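PDB 3O0Y: lipoprotein, which is of unknown function, but has a largely helical fold whose family falls in the MA clan of peptidases, and is probably a membrane-anchored lipoprotein. Local coordinates for residues A[293-298]-A[465-470]; A[301-306]-A[514-519]; A[505-510]-A[543-548]; A[509-514]-A[551-556]. All blocks are in the same frame, centred on the assembly; numbering follows the deposited sequence.

Contact 1. Residues A[293-298]-A[465-470]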
loop_
_atom_site.group_PDB
_atom_site.type_symbol
_atom_site.label_atom_id
_atom_site.label_comp_id
_atom_site.label_asym_id
_atom_site.label_seq_id
_atom_site.Cartn_x
_atom_site.Cartn_y
_atom_site.Cartn_z
ATOM N N LYS A 293 -14.216 8.053 3.964
ATOM C CA LYS A 293 -13.881 8.121 5.411
ATOM C C LYS A 293 -12.658 7.232 5.779
ATOM O O LYS A 293 -11.705 7.694 6.460
ATOM C CB LYS A 293 -15.095 7.743 6.236
ATOM C CG LYS A 293 -14.682 7.853 7.726
ATOM C CD LYS A 293 -15.731 8.092 8.771
ATOM C CE LYS A 293 -14.995 8.532 10.101
ATOM N NZ LYS A 293 -14.173 9.838 10.061
ATOM N N GLN A 294 -12.642 5.983 5.320
ATOM C CA GLN A 294 -11.622 5.041 5.760
ATOM C C GLN A 294 -10.278 5.231 5.066
ATOM O O GLN A 294 -9.233 4.989 5.674
ATOM C CB GLN A 294 -12.070 3.582 5.518
ATOM C CG GLN A 294 -13.344 3.114 6.229
ATOM C CD GLN A 294 -13.435 3.417 7.666
ATOM O OE1 GLN A 294 -12.460 3.285 8.452
ATOM N NE2 GLN A 294 -14.643 3.853 8.066
ATOM N N LEU A 295 -10.322 5.545 3.781
ATOM C CA LEU A 295 -9.095 5.643 2.975
ATOM C C LEU A 295 -8.672 7.083 2.654
ATOM O O LEU A 295 -7.489 7.371 2.384
ATOM C CB LEU A 295 -9.284 4.782 1.710
ATOM C CG LEU A 295 -9.494 3.272 1.942
ATOM C CD1 LEU A 295 -9.828 2.593 0.595
ATOM C CD2 LEU A 295 -8.205 2.655 2.613
ATOM N N GLY A 296 -9.618 8.017 2.600
ATOM C CA GLY A 296 -9.262 9.412 2.510
ATOM C C GLY A 296 -9.199 10.165 3.789
ATOM O O GLY A 296 -8.765 11.318 3.781
ATOM N N ASP A 297 -9.648 9.539 4.882
ATOM C CA ASP A 297 -9.810 10.149 6.201
ATOM C C ASP A 297 -10.495 11.521 6.115
ATOM O O ASP A 297 -10.017 12.541 6.635
ATOM C CB ASP A 297 -8.417 10.238 6.873
ATOM C CG ASP A 297 -8.476 10.356 8.384
ATOM O OD1 ASP A 297 -9.578 10.464 8.974
ATOM O OD2 ASP A 297 -7.366 10.458 8.966
ATOM N N SER A 298 -11.621 11.545 5.398
ATOM C CA SER A 298 -12.337 12.731 5.169
ATOM C C SER A 298 -13.865 12.493 5.282
ATOM O O SER A 298 -14.374 11.404 4.961
ATOM C CB SER A 298 -11.988 13.305 3.792
ATOM O OG SER A 298 -12.680 14.571 3.495
ATOM N N PRO A 465 -2.463 0.823 9.376
ATOM C CA PRO A 465 -2.383 1.190 7.957
ATOM C C PRO A 465 -3.398 2.289 7.648
ATOM O O PRO A 465 -4.486 1.930 7.056
ATOM C CB PRO A 465 -2.931 -0.031 7.244
ATOM C CG PRO A 465 -3.774 -0.686 8.208
ATOM C CD PRO A 465 -3.390 -0.289 9.591
ATOM N N TYR A 466 -3.313 3.416 8.304
ATOM C CA TYR A 466 -4.047 4.632 7.988
ATOM C C TYR A 466 -3.545 5.208 6.625
ATOM O O TYR A 466 -2.509 5.857 6.547
ATOM C CB TYR A 466 -3.844 5.651 9.101
ATOM C CG TYR A 466 -4.690 5.339 10.293
ATOM C CD1 TYR A 466 -6.075 5.508 10.228
ATOM C CD2 TYR A 466 -4.145 4.822 11.469
ATOM C CE1 TYR A 466 -6.888 5.148 11.315
ATOM C CE2 TYR A 466 -4.979 4.488 12.526
ATOM C CZ TYR A 466 -6.292 4.668 12.456
ATOM O OH TYR A 466 -7.107 4.365 13.560
ATOM N N ASN A 467 -4.294 4.994 5.593
ATOM C CA ASN A 467 -3.873 5.377 4.233
ATOM C C ASN A 467 -3.584 6.877 4.075
ATOM O O ASN A 467 -2.610 7.247 3.408
ATOM C CB ASN A 467 -5.007 4.933 3.260
ATOM C CG ASN A 467 -4.647 5.034 1.822
ATOM O OD1 ASN A 467 -3.752 4.347 1.338
ATOM N ND2 ASN A 467 -5.416 5.832 1.087
ATOM N N ALA A 468 -4.443 7.760 4.616
ATOM C CA ALA A 468 -4.270 9.187 4.442
ATOM C C ALA A 468 -3.026 9.641 5.180
ATOM O O ALA A 468 -2.216 10.380 4.636
ATOM C CB ALA A 468 -5.510 9.949 4.881
ATOM N N TYR A 469 -2.811 9.102 6.347
ATOM C CA TYR A 469 -1.570 9.408 7.092
ATOM C C TYR A 469 -0.335 8.942 6.322
ATOM O O TYR A 469 0.658 9.665 6.190
ATOM C CB TYR A 469 -1.602 8.800 8.504
ATOM C CG TYR A 469 -0.343 9.042 9.282
ATOM C CD1 TYR A 469 -0.231 10.024 10.210
ATOM C CD2 TYR A 469 0.722 8.190 9.091
ATOM C CE1 TYR A 469 0.943 10.213 10.914
ATOM C CE2 TYR A 469 1.917 8.401 9.744
ATOM C CZ TYR A 469 2.007 9.360 10.678
ATOM O OH TYR A 469 3.205 9.537 11.379
ATOM N N THR A 470 -0.347 7.686 5.951
ATOM C CA THR A 470 0.791 6.974 5.388
ATOM C C THR A 470 1.148 7.531 4.012
ATOM O O THR A 470 2.328 7.864 3.803
ATOM C CB THR A 470 0.604 5.433 5.372
ATOM O OG1 THR A 470 0.284 5.009 6.711
ATOM C CG2 THR A 470 1.934 4.751 4.884
HETATM O O HOH W 1 -6.672 3.522 5.826
HETATM O O HOH W 2 -5.115 9.000 8.631
#
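Leu295 and Asn467 bring their CA atoms to 5.4 Å, and the next pair along, Gly296 and Ala468, repeats that spacing, where the C-terminal turn of helix 284-296 meets the first turn of helix 467-483. This is an end-to-start junction between two helices of a mostly helical fold. Asp297, with positive phi, is the first residue to leave helical geometry on one side, and Tyr466 occupies the N-cap position on the other. One direct hydrogen bond joins the two: Asn467 ND2 donates to Leu295 O at 2.9 Å. The bond is practically straight (179°), and the acceptor lies in the amide plane of Asn467. With CG anti to the backbone N (chi1 -170°), the Asn467 amide reaches this carbonyl, and ND2 also donates to Gln552 O. Two carbonyls from different parts of the chain are thus held by one buried amide nitrogen. Beside the bond, Leu295 CD2 packs against Asn467 CB at 4.0 Å. Ala468 is the small residue that allows the close approach: its CB lies 3.7 Å from Gly296 O and 3.5 Å from Asp297 CB. A water takes the N-H of Asn467 N at 2.8 Å, in reach of the carbonyls of Gln294 and Pro465. Asp297 OD2 accepts from Met595 N and also from a second water at 2.7 Å, which in turn takes a weak bond from Tyr469 N.

Contact 2. Residues A[301-306]-A[514-519]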
loop_
_atom_site.group_PDB
_atom_site.type_symbol
_atom_site.label_atom_id
_atom_site.label_comp_id
_atom_site.label_asym_id
_atom_site.label_seq_id
_atom_site.Cartn_x
_atom_site.Cartn_y
_atom_site.Cartn_z
ATOM N N SER A 301 -17.712 15.622 0.797
ATOM C CA SER A 301 -18.383 15.013 -0.296
ATOM C C SER A 301 -17.442 14.784 -1.479
ATOM O O SER A 301 -16.420 15.458 -1.577
ATOM C CB SER A 301 -19.545 15.915 -0.775
ATOM O OG SER A 301 -19.083 17.047 -1.517
ATOM N N PRO A 302 -17.793 13.827 -2.347
ATOM C CA PRO A 302 -17.044 13.549 -3.567
ATOM C C PRO A 302 -16.973 14.808 -4.401
ATOM O O PRO A 302 -15.924 15.107 -4.960
ATOM C CB PRO A 302 -17.927 12.481 -4.270
ATOM C CG PRO A 302 -18.637 11.817 -3.203
ATOM C CD PRO A 302 -18.899 12.853 -2.186
ATOM N N THR A 303 -18.051 15.593 -4.471
ATOM C CA THR A 303 -17.986 16.917 -5.126
ATOM C C THR A 303 -16.936 17.876 -4.576
ATOM O O THR A 303 -16.168 18.443 -5.359
ATOM C CB THR A 303 -19.355 17.633 -5.165
ATOM O OG1 THR A 303 -20.287 16.787 -5.839
ATOM C CG2 THR A 303 -19.269 18.923 -5.947
ATOM N N GLN A 304 -16.835 18.021 -3.253
ATOM C CA GLN A 304 -15.814 18.899 -2.664
ATOM C C GLN A 304 -14.375 18.399 -2.921
ATOM O O GLN A 304 -13.475 19.225 -3.123
ATOM C CB GLN A 304 -16.049 19.022 -1.191
ATOM C CG GLN A 304 -17.341 19.807 -0.855
ATOM C CD GLN A 304 -17.721 19.722 0.639
ATOM O OE1 GLN A 304 -17.788 18.647 1.220
ATOM N NE2 GLN A 304 -17.945 20.887 1.259
ATOM N N ILE A 305 -14.192 17.084 -2.818
ATOM C CA ILE A 305 -12.884 16.466 -3.038
ATOM C C ILE A 305 -12.468 16.656 -4.506
ATOM O O ILE A 305 -11.341 17.003 -4.801
ATOM C CB ILE A 305 -12.875 14.979 -2.613
ATOM C CG1 ILE A 305 -13.128 14.895 -1.098
ATOM C CG2 ILE A 305 -11.492 14.311 -2.996
ATOM C CD1 ILE A 305 -13.462 13.499 -0.586
ATOM N N HIS A 306 -13.411 16.424 -5.418
ATOM C CA HIS A 306 -13.173 16.663 -6.866
ATOM C C HIS A 306 -12.704 18.047 -7.131
ATOM O O HIS A 306 -11.742 18.258 -7.837
ATOM C CB HIS A 306 -14.488 16.338 -7.632
ATOM C CG HIS A 306 -14.314 16.088 -9.103
ATOM N ND1 HIS A 306 -14.602 17.040 -10.065
ATOM C CD2 HIS A 306 -13.914 14.988 -9.775
ATOM C CE1 HIS A 306 -14.373 16.524 -11.273
ATOM N NE2 HIS A 306 -13.990 15.269 -11.121
ATOM N N LEU A 514 -14.569 8.767 -11.569
ATOM C CA LEU A 514 -15.064 7.403 -11.803
ATOM C C LEU A 514 -16.166 6.990 -10.840
ATOM O O LEU A 514 -17.169 6.412 -11.257
ATOM C CB LEU A 514 -13.903 6.424 -11.600
ATOM C CG LEU A 514 -12.846 6.411 -12.670
ATOM C CD1 LEU A 514 -11.538 5.779 -12.075
ATOM C CD2 LEU A 514 -13.268 5.673 -13.918
ATOM N N HIS A 515 -15.971 7.226 -9.551
ATOM C CA HIS A 515 -16.786 6.539 -8.551
ATOM C C HIS A 515 -18.029 7.322 -8.134
ATOM O O HIS A 515 -18.973 6.737 -7.606
ATOM C CB HIS A 515 -15.927 6.222 -7.338
ATOM C CG HIS A 515 -14.911 5.144 -7.626
ATOM N ND1 HIS A 515 -15.281 3.909 -8.130
ATOM C CD2 HIS A 515 -13.559 5.140 -7.572
ATOM C CE1 HIS A 515 -14.202 3.164 -8.281
ATOM N NE2 HIS A 515 -13.143 3.888 -7.941
ATOM N N ASP A 516 -18.035 8.633 -8.386
ATOM C CA ASP A 516 -19.203 9.504 -8.099
ATOM C C ASP A 516 -19.775 10.260 -9.299
ATOM O O ASP A 516 -21.019 10.326 -9.456
ATOM C CB ASP A 516 -18.852 10.491 -6.984
ATOM C CG ASP A 516 -20.048 11.412 -6.626
ATOM O OD1 ASP A 516 -20.966 10.948 -5.975
ATOM O OD2 ASP A 516 -20.056 12.560 -7.071
ATOM N N LYS A 517 -18.909 10.830 -10.132
ATOM C CA LYS A 517 -19.362 11.586 -11.300
ATOM C C LYS A 517 -19.649 10.718 -12.515
ATOM O O LYS A 517 -20.057 11.244 -13.551
ATOM C CB LYS A 517 -18.384 12.685 -11.652
ATOM C CG LYS A 517 -18.056 13.625 -10.551
ATOM C CD LYS A 517 -19.225 14.387 -10.026
ATOM C CE LYS A 517 -18.697 15.388 -8.979
ATOM N NZ LYS A 517 -17.791 14.664 -7.943
ATOM N N ARG A 518 -19.402 9.412 -12.390
ATOM C CA ARG A 518 -19.696 8.402 -13.411
ATOM C C ARG A 518 -18.866 8.607 -14.681
ATOM O O ARG A 518 -19.268 8.218 -15.744
ATOM C CB ARG A 518 -21.207 8.409 -13.720
ATOM C CG ARG A 518 -22.023 8.192 -12.437
ATOM C CD ARG A 518 -23.515 8.034 -12.783
ATOM N NE ARG A 518 -24.271 7.847 -11.551
ATOM C CZ ARG A 518 -25.546 7.481 -11.504
ATOM N NH1 ARG A 518 -26.228 7.288 -12.636
ATOM N NH2 ARG A 518 -26.131 7.307 -10.324
ATOM N N TRP A 519 -17.652 9.152 -14.543
ATOM C CA TRP A 519 -16.711 9.111 -15.638
ATOM C C TRP A 519 -16.463 7.669 -16.075
ATOM O O TRP A 519 -16.368 6.777 -15.272
ATOM C CB TRP A 519 -15.351 9.709 -15.239
ATOM C CG TRP A 519 -15.302 11.137 -14.978
ATOM C CD1 TRP A 519 -16.316 11.996 -14.605
ATOM C CD2 TRP A 519 -14.115 11.926 -15.000
ATOM N NE1 TRP A 519 -15.821 13.245 -14.393
ATOM C CE2 TRP A 519 -14.458 13.218 -14.608
ATOM C CE3 TRP A 519 -12.800 11.651 -15.339
ATOM C CZ2 TRP A 519 -13.534 14.235 -14.580
ATOM C CZ3 TRP A 519 -11.870 12.664 -15.272
ATOM C CH2 TRP A 519 -12.230 13.915 -14.900
#
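Van der Waals packing between Pro302 and Asp516 brings the segments closest, the proline ring and the carboxylate-bearing side chain crossing at about a right angle. Pro302 CB meets Asp516 CG at 3.3 Å, because CG stands anti to the backbone N of Asp516 (chi1 -179°) and is carried onto the proline. Further along, Lys517, its chain bent at chi2 and chi4, reaches across the first turn of helix 302-326: its CE passes 3.8 Å from Thr303 OG1, and its NZ comes to 3.7 Å from His306 CB. The charged interaction lies within segment 514-519, where Lys517 NZ forms a salt bridge of 3.2 Å with Asp516 OD2, reaching that oxygen on its anti side. An alanine in place of Asp516 would probably leave the ammonium of Lys517 without its carboxylate mate and open a gap beside the Pro302 ring. The start of helix 302-326 is closed by a capping box: Gln304 N donates to Ser301 OG at 3.0 Å, and Ser301 N to Gln304 OE1 at 3.1 Å, the latter on a lone pair in the carbonyl plane. Among the aromatic groups, the His306 ring has Lys517 CG over one face and the Trp519 six-membered ring obliquely beside it, with centroids 5.7 Å apart and planes at 82°. Trp519 also meets Tyr527 edge-to-face.

Contact 3. Residues A[505-510]-A[543-548]. With SO4 (sulfate ion), chain D.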
loop_
_atom_site.group_PDB
_atom_site.type_symbol
_atom_site.label_atom_id
_atom_site.label_comp_id
_atom_site.label_asym_id
_atom_site.label_seq_id
_atom_site.Cartn_x
_atom_site.Cartn_y
_atom_site.Cartn_z
ATOM N N ALA A 505 -2.674 14.984 -7.326
ATOM C CA ALA A 505 -3.819 15.875 -7.436
ATOM C C ALA A 505 -4.793 15.325 -8.483
ATOM O O ALA A 505 -6.030 15.286 -8.252
ATOM C CB ALA A 505 -3.311 17.279 -7.769
ATOM N N VAL A 506 -4.261 14.885 -9.615
ATOM C CA VAL A 506 -5.105 14.223 -10.622
ATOM C C VAL A 506 -5.883 13.063 -10.036
ATOM O O VAL A 506 -7.060 12.838 -10.410
ATOM C CB VAL A 506 -4.291 13.827 -11.883
ATOM C CG1 VAL A 506 -5.085 12.935 -12.847
ATOM C CG2 VAL A 506 -3.836 15.120 -12.624
ATOM N N ARG A 507 -5.250 12.283 -9.135
ATOM C CA ARG A 507 -5.912 11.194 -8.456
ATOM C C ARG A 507 -7.185 11.623 -7.753
ATOM O O ARG A 507 -8.185 10.915 -7.825
ATOM C CB ARG A 507 -4.975 10.503 -7.470
ATOM C CG ARG A 507 -4.018 9.589 -8.117
ATOM C CD ARG A 507 -3.141 8.840 -7.104
ATOM N NE ARG A 507 -2.397 7.758 -7.727
ATOM C CZ ARG A 507 -1.298 7.196 -7.207
ATOM N NH1 ARG A 507 -0.848 7.554 -6.004
ATOM N NH2 ARG A 507 -0.657 6.239 -7.887
ATOM N N LEU A 508 -7.201 12.783 -7.130
ATOM C CA LEU A 508 -8.450 13.288 -6.483
ATOM C C LEU A 508 -9.565 13.467 -7.520
ATOM O O LEU A 508 -10.772 13.140 -7.313
ATOM C CB LEU A 508 -8.193 14.633 -5.803
ATOM C CG LEU A 508 -7.228 14.615 -4.605
ATOM C CD1 LEU A 508 -7.331 16.041 -4.022
ATOM C CD2 LEU A 508 -7.614 13.532 -3.550
ATOM N N VAL A 509 -9.171 13.979 -8.687
ATOM C CA VAL A 509 -10.123 14.261 -9.738
ATOM C C VAL A 509 -10.683 12.970 -10.365
ATOM O O VAL A 509 -11.924 12.792 -10.574
ATOM C CB VAL A 509 -9.509 15.126 -10.828
ATOM C CG1 VAL A 509 -10.558 15.379 -11.919
ATOM C CG2 VAL A 509 -9.027 16.484 -10.302
ATOM N N VAL A 510 -9.773 12.049 -10.706
ATOM C CA VAL A 510 -10.188 10.842 -11.430
ATOM C C VAL A 510 -10.879 9.785 -10.511
ATOM O O VAL A 510 -11.765 9.038 -10.980
ATOM C CB VAL A 510 -9.039 10.170 -12.280
ATOM C CG1 VAL A 510 -8.555 11.148 -13.425
ATOM C CG2 VAL A 510 -7.904 9.688 -11.422
ATOM N N ILE A 543 -5.716 3.824 -13.790
ATOM C CA ILE A 543 -7.186 3.962 -13.806
ATOM C C ILE A 543 -7.858 2.613 -13.426
ATOM O O ILE A 543 -8.767 2.575 -12.597
ATOM C CB ILE A 543 -7.708 4.466 -15.204
ATOM C CG1 ILE A 543 -7.196 5.879 -15.466
ATOM C CG2 ILE A 543 -9.305 4.298 -15.304
ATOM C CD1 ILE A 543 -7.367 6.905 -14.320
ATOM N N GLU A 544 -7.343 1.483 -13.919
ATOM C CA GLU A 544 -7.909 0.188 -13.523
ATOM C C GLU A 544 -7.688 -0.160 -12.041
ATOM O O GLU A 544 -8.509 -0.768 -11.397
ATOM C CB GLU A 544 -7.448 -0.945 -14.448
ATOM C CG GLU A 544 -7.939 -0.650 -15.937
ATOM C CD GLU A 544 -7.574 -1.679 -16.967
ATOM O OE1 GLU A 544 -7.026 -2.740 -16.575
ATOM O OE2 GLU A 544 -7.936 -1.485 -18.158
ATOM N N ARG A 545 -6.565 0.265 -11.492
ATOM C CA ARG A 545 -6.308 0.175 -10.059
ATOM C C ARG A 545 -7.405 0.964 -9.304
ATOM O O ARG A 545 -7.962 0.445 -8.331
ATOM C CB ARG A 545 -4.915 0.764 -9.728
ATOM C CG ARG A 545 -4.722 1.197 -8.309
ATOM C CD ARG A 545 -3.324 1.812 -8.128
ATOM N NE ARG A 545 -3.251 2.607 -6.930
ATOM C CZ ARG A 545 -2.125 3.136 -6.496
ATOM N NH1 ARG A 545 -2.135 3.878 -5.423
ATOM N NH2 ARG A 545 -1.006 2.931 -7.185
ATOM N N TYR A 546 -7.678 2.188 -9.721
ATOM C CA TYR A 546 -8.626 3.070 -8.977
ATOM C C TYR A 546 -9.998 2.454 -8.988
ATOM O O TYR A 546 -10.779 2.519 -8.010
ATOM C CB TYR A 546 -8.679 4.489 -9.520
ATOM C CG TYR A 546 -7.314 5.159 -9.593
ATOM C CD1 TYR A 546 -6.263 4.786 -8.796
ATOM C CD2 TYR A 546 -7.087 6.115 -10.535
ATOM C CE1 TYR A 546 -5.025 5.406 -8.956
ATOM C CE2 TYR A 546 -5.841 6.733 -10.685
ATOM C CZ TYR A 546 -4.843 6.355 -9.930
ATOM O OH TYR A 546 -3.602 6.994 -10.171
ATOM N N MET A 547 -10.295 1.808 -10.103
ATOM C CA MET A 547 -11.597 1.113 -10.278
ATOM C C MET A 547 -11.734 -0.055 -9.277
ATOM O O MET A 547 -12.795 -0.273 -8.752
ATOM C CB MET A 547 -11.788 0.598 -11.706
ATOM C CG MET A 547 -12.013 1.664 -12.799
ATOM S SD MET A 547 -11.812 1.100 -14.560
ATOM C CE MET A 547 -12.974 -0.336 -14.504
ATOM N N ALA A 548 -10.644 -0.752 -8.974
ATOM C CA ALA A 548 -10.625 -1.907 -8.037
ATOM C C ALA A 548 -10.521 -1.468 -6.600
ATOM O O ALA A 548 -10.897 -2.224 -5.707
ATOM C CB ALA A 548 -9.404 -2.849 -8.359
HETATM S S SO4 D . 1.901 5.042 -5.238
HETATM O O1 SO4 D . 1.867 6.530 -5.236
HETATM O O2 SO4 D . 3.242 4.628 -5.482
HETATM O O3 SO4 D . 1.542 4.463 -3.920
HETATM O O4 SO4 D . 0.895 4.514 -6.121
#
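Arg507 carries a guanidinium group with the guanidinium of Arg545 over one face and, at its edge, Tyr546 OH and a bound sulfate. The two guanidinium planes are 45° apart, whereas the Tyr546 ring stands nearly upright to that of Arg507, at 86°. Arg507 NE donates to Tyr546 OH at 2.8 Å, an almost straight bond in the guanidinium plane. The extended Arg507 chain runs past the phenol oxygen, and its outer nitrogens continue to the anion: NH1 to sulfate O1 at 3.0 Å and NH2 to O4 at 2.9 Å. Arg545 meets that same O4 edge-on, through NH2 at 2.7 Å and, weakly, through NH1. Away from the anion, Val510 CG2 approaches the Tyr546 ring obliquely, 3.7 Å from CE2, and lies 4.1 Å from Ile543 CD1. This apolar patch lies between the two helices, where the axes of segments 505-510 and 543-548 cross at -55° and come no closer than 11.4 Å. Arg504 and Tyr556 also bind the sulfate. The ion probably came from the crystallisation liquor, yet a site lined by Arg507, oriented by the Tyr546 phenol and the Glu542 carboxylate, and Arg545, held by Gln552, is consistent with a pocket that accepts an anionic group.

Contact 4. Residues A[509-514]-A[551-556]. With SO4 (sulfate ion), chain D.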
loop_
_atom_site.group_PDB
_atom_site.type_symbol
_atom_site.label_atom_id
_atom_site.label_comp_id
_atom_site.label_asym_id
_atom_site.label_seq_id
_atom_site.Cartn_x
_atom_site.Cartn_y
_atom_site.Cartn_z
ATOM N N VAL A 509 -9.171 13.979 -8.687
ATOM C CA VAL A 509 -10.123 14.261 -9.738
ATOM C C VAL A 509 -10.683 12.970 -10.365
ATOM O O VAL A 509 -11.924 12.792 -10.574
ATOM C CB VAL A 509 -9.509 15.126 -10.828
ATOM C CG1 VAL A 509 -10.558 15.379 -11.919
ATOM C CG2 VAL A 509 -9.027 16.484 -10.302
ATOM N N VAL A 510 -9.773 12.049 -10.706
ATOM C CA VAL A 510 -10.188 10.842 -11.430
ATOM C C VAL A 510 -10.879 9.785 -10.511
ATOM O O VAL A 510 -11.765 9.038 -10.980
ATOM C CB VAL A 510 -9.039 10.170 -12.280
ATOM C CG1 VAL A 510 -8.555 11.148 -13.425
ATOM C CG2 VAL A 510 -7.904 9.688 -11.422
ATOM N N ASP A 511 -10.484 9.682 -9.238
ATOM C CA ASP A 511 -11.129 8.662 -8.383
ATOM C C ASP A 511 -12.548 9.107 -8.085
ATOM O O ASP A 511 -13.488 8.324 -8.243
ATOM C CB ASP A 511 -10.313 8.459 -7.102
ATOM C CG ASP A 511 -10.811 7.310 -6.256
ATOM O OD1 ASP A 511 -10.462 6.161 -6.566
ATOM O OD2 ASP A 511 -11.601 7.574 -5.330
ATOM N N THR A 512 -12.713 10.391 -7.735
ATOM C CA THR A 512 -14.086 10.920 -7.538
ATOM C C THR A 512 -14.847 10.926 -8.893
ATOM O O THR A 512 -16.056 10.726 -8.951
ATOM C CB THR A 512 -14.084 12.299 -6.938
ATOM O OG1 THR A 512 -13.260 13.211 -7.712
ATOM C CG2 THR A 512 -13.542 12.304 -5.514
ATOM N N GLY A 513 -14.107 11.198 -9.976
ATOM C CA GLY A 513 -14.665 11.152 -11.364
ATOM C C GLY A 513 -15.340 9.827 -11.649
ATOM O O GLY A 513 -16.539 9.798 -11.969
ATOM N N LEU A 514 -14.569 8.767 -11.569
ATOM C CA LEU A 514 -15.064 7.403 -11.803
ATOM C C LEU A 514 -16.166 6.990 -10.840
ATOM O O LEU A 514 -17.169 6.412 -11.257
ATOM C CB LEU A 514 -13.903 6.424 -11.600
ATOM C CG LEU A 514 -12.846 6.411 -12.670
ATOM C CD1 LEU A 514 -11.538 5.779 -12.075
ATOM C CD2 LEU A 514 -13.268 5.673 -13.918
ATOM N N GLY A 551 -11.444 4.978 -3.539
ATOM C CA GLY A 551 -11.059 5.873 -2.465
ATOM C C GLY A 551 -9.608 5.876 -2.069
ATOM O O GLY A 551 -9.144 6.848 -1.418
ATOM N N GLN A 552 -8.895 4.805 -2.364
ATOM C CA GLN A 552 -7.507 4.613 -1.920
ATOM C C GLN A 552 -6.643 5.738 -2.494
ATOM O O GLN A 552 -5.756 6.230 -1.762
ATOM C CB GLN A 552 -6.921 3.224 -2.201
ATOM C CG GLN A 552 -5.527 2.973 -1.577
ATOM C CD GLN A 552 -4.356 3.603 -2.263
ATOM O OE1 GLN A 552 -4.349 3.760 -3.490
ATOM N NE2 GLN A 552 -3.255 3.889 -1.485
ATOM N N ALA A 553 -6.922 6.182 -3.716
ATOM C CA ALA A 553 -6.120 7.196 -4.376
ATOM C C ALA A 553 -6.320 8.545 -3.756
ATOM O O ALA A 553 -5.582 9.488 -4.078
ATOM C CB ALA A 553 -6.503 7.311 -5.908
ATOM N N LEU A 554 -7.328 8.708 -2.894
ATOM C CA LEU A 554 -7.596 9.991 -2.249
ATOM C C LEU A 554 -6.631 10.315 -1.083
ATOM O O LEU A 554 -6.429 11.484 -0.758
ATOM C CB LEU A 554 -9.046 10.033 -1.765
ATOM C CG LEU A 554 -10.102 9.735 -2.790
ATOM C CD1 LEU A 554 -11.490 9.784 -2.047
ATOM C CD2 LEU A 554 -10.099 10.666 -4.017
ATOM N N GLY A 555 -5.987 9.300 -0.485
ATOM C CA GLY A 555 -5.208 9.495 0.718
ATOM C C GLY A 555 -4.033 10.381 0.563
ATOM O O GLY A 555 -3.625 11.133 1.505
ATOM N N TYR A 556 -3.466 10.307 -0.626
ATOM C CA TYR A 556 -2.168 10.936 -0.918
ATOM C C TYR A 556 -2.312 12.448 -0.738
ATOM O O TYR A 556 -1.627 13.069 0.096
ATOM C CB TYR A 556 -1.718 10.643 -2.370
ATOM C CG TYR A 556 -1.485 9.198 -2.641
ATOM C CD1 TYR A 556 -0.207 8.666 -2.553
ATOM C CD2 TYR A 556 -2.551 8.316 -2.894
ATOM C CE1 TYR A 556 -0.009 7.350 -2.675
ATOM C CE2 TYR A 556 -2.327 6.988 -3.050
ATOM C CZ TYR A 556 -1.080 6.485 -2.880
ATOM O OH TYR A 556 -0.861 5.141 -3.032
HETATM S S SO4 D . 1.901 5.042 -5.238
HETATM O O1 SO4 D . 1.867 6.530 -5.236
HETATM O O2 SO4 D . 3.242 4.628 -5.482
HETATM O O3 SO4 D . 1.542 4.463 -3.920
HETATM O O4 SO4 D . 0.895 4.514 -6.121
HETATM O O HOH W 3 -8.412 4.620 -5.780
#
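Asp511 turns its carboxylate onto the backbone at Gly551, where both oxygens accept weak hydrogen bonds from Gly551 N, OD2 at 3.2 Å and OD1 at 3.4 Å. A chi1 of -173° swings the Asp511 carboxylate away from its own backbone N and toward the turn before helix 555-574. OD2 is held by Tyr288 OH as well, and OD1 takes a water at 2.7 Å that itself accepts from Ala553 N, so the buried carboxylate gathers two backbone N-H groups, that of Gly551 directly but weakly and that of Ala553 through the water. Leu554 packs against the same side chain: its CD2 is 3.8 Å from Asp511 CB and, approaching Thr512 obliquely, 4.1 Å from Thr512 CG2. The Thr512 hydroxyl is engaged elsewhere, with Leu508 O. In the first turn of helix 555-574, Tyr556 OH donates to sulfate O3 at 2.7 Å and accepts from Gln552 NE2 at 3.1 Å, in the amide plane of Gln552. A phenylalanine in place of Tyr556 would probably cost the sulfate one of its donors and leave Gln552 NE2 without this acceptor. The positive phi of Gly551 is one that glycine takes readily. Around the junction, Leu554 packs on Tyr288 and Ile292 of helix 284-296, Ala553 on Tyr546 of helix 536-548, and Thr512 on Ile305 of helix 302-326.

Overall arrangement
Contacts 2, 3 and 4 are all built on helix 491-515. The centres of contacts 3 and 4 lie about 5 Å apart, and both reach the sulfate, bringing their side chains to it from helices 491-515, 536-548 and 555-574. Arg545 NH1 reaches Gln552 OE1 at 2.9 Å and so ties the two contacts together beside the anion. Contact 2 is centred about 8 Å from contact 4 but nearer the surface, and His515 NE2 joins it to contact 3 through Tyr546 O at 2.7 Å. Contact 1, about 12 Å from contact 4 between centres, meets it where Leu295 packs on the backbone of Gly551 and Gln552, and so joins helices 284-296 and 467-483 to that turn.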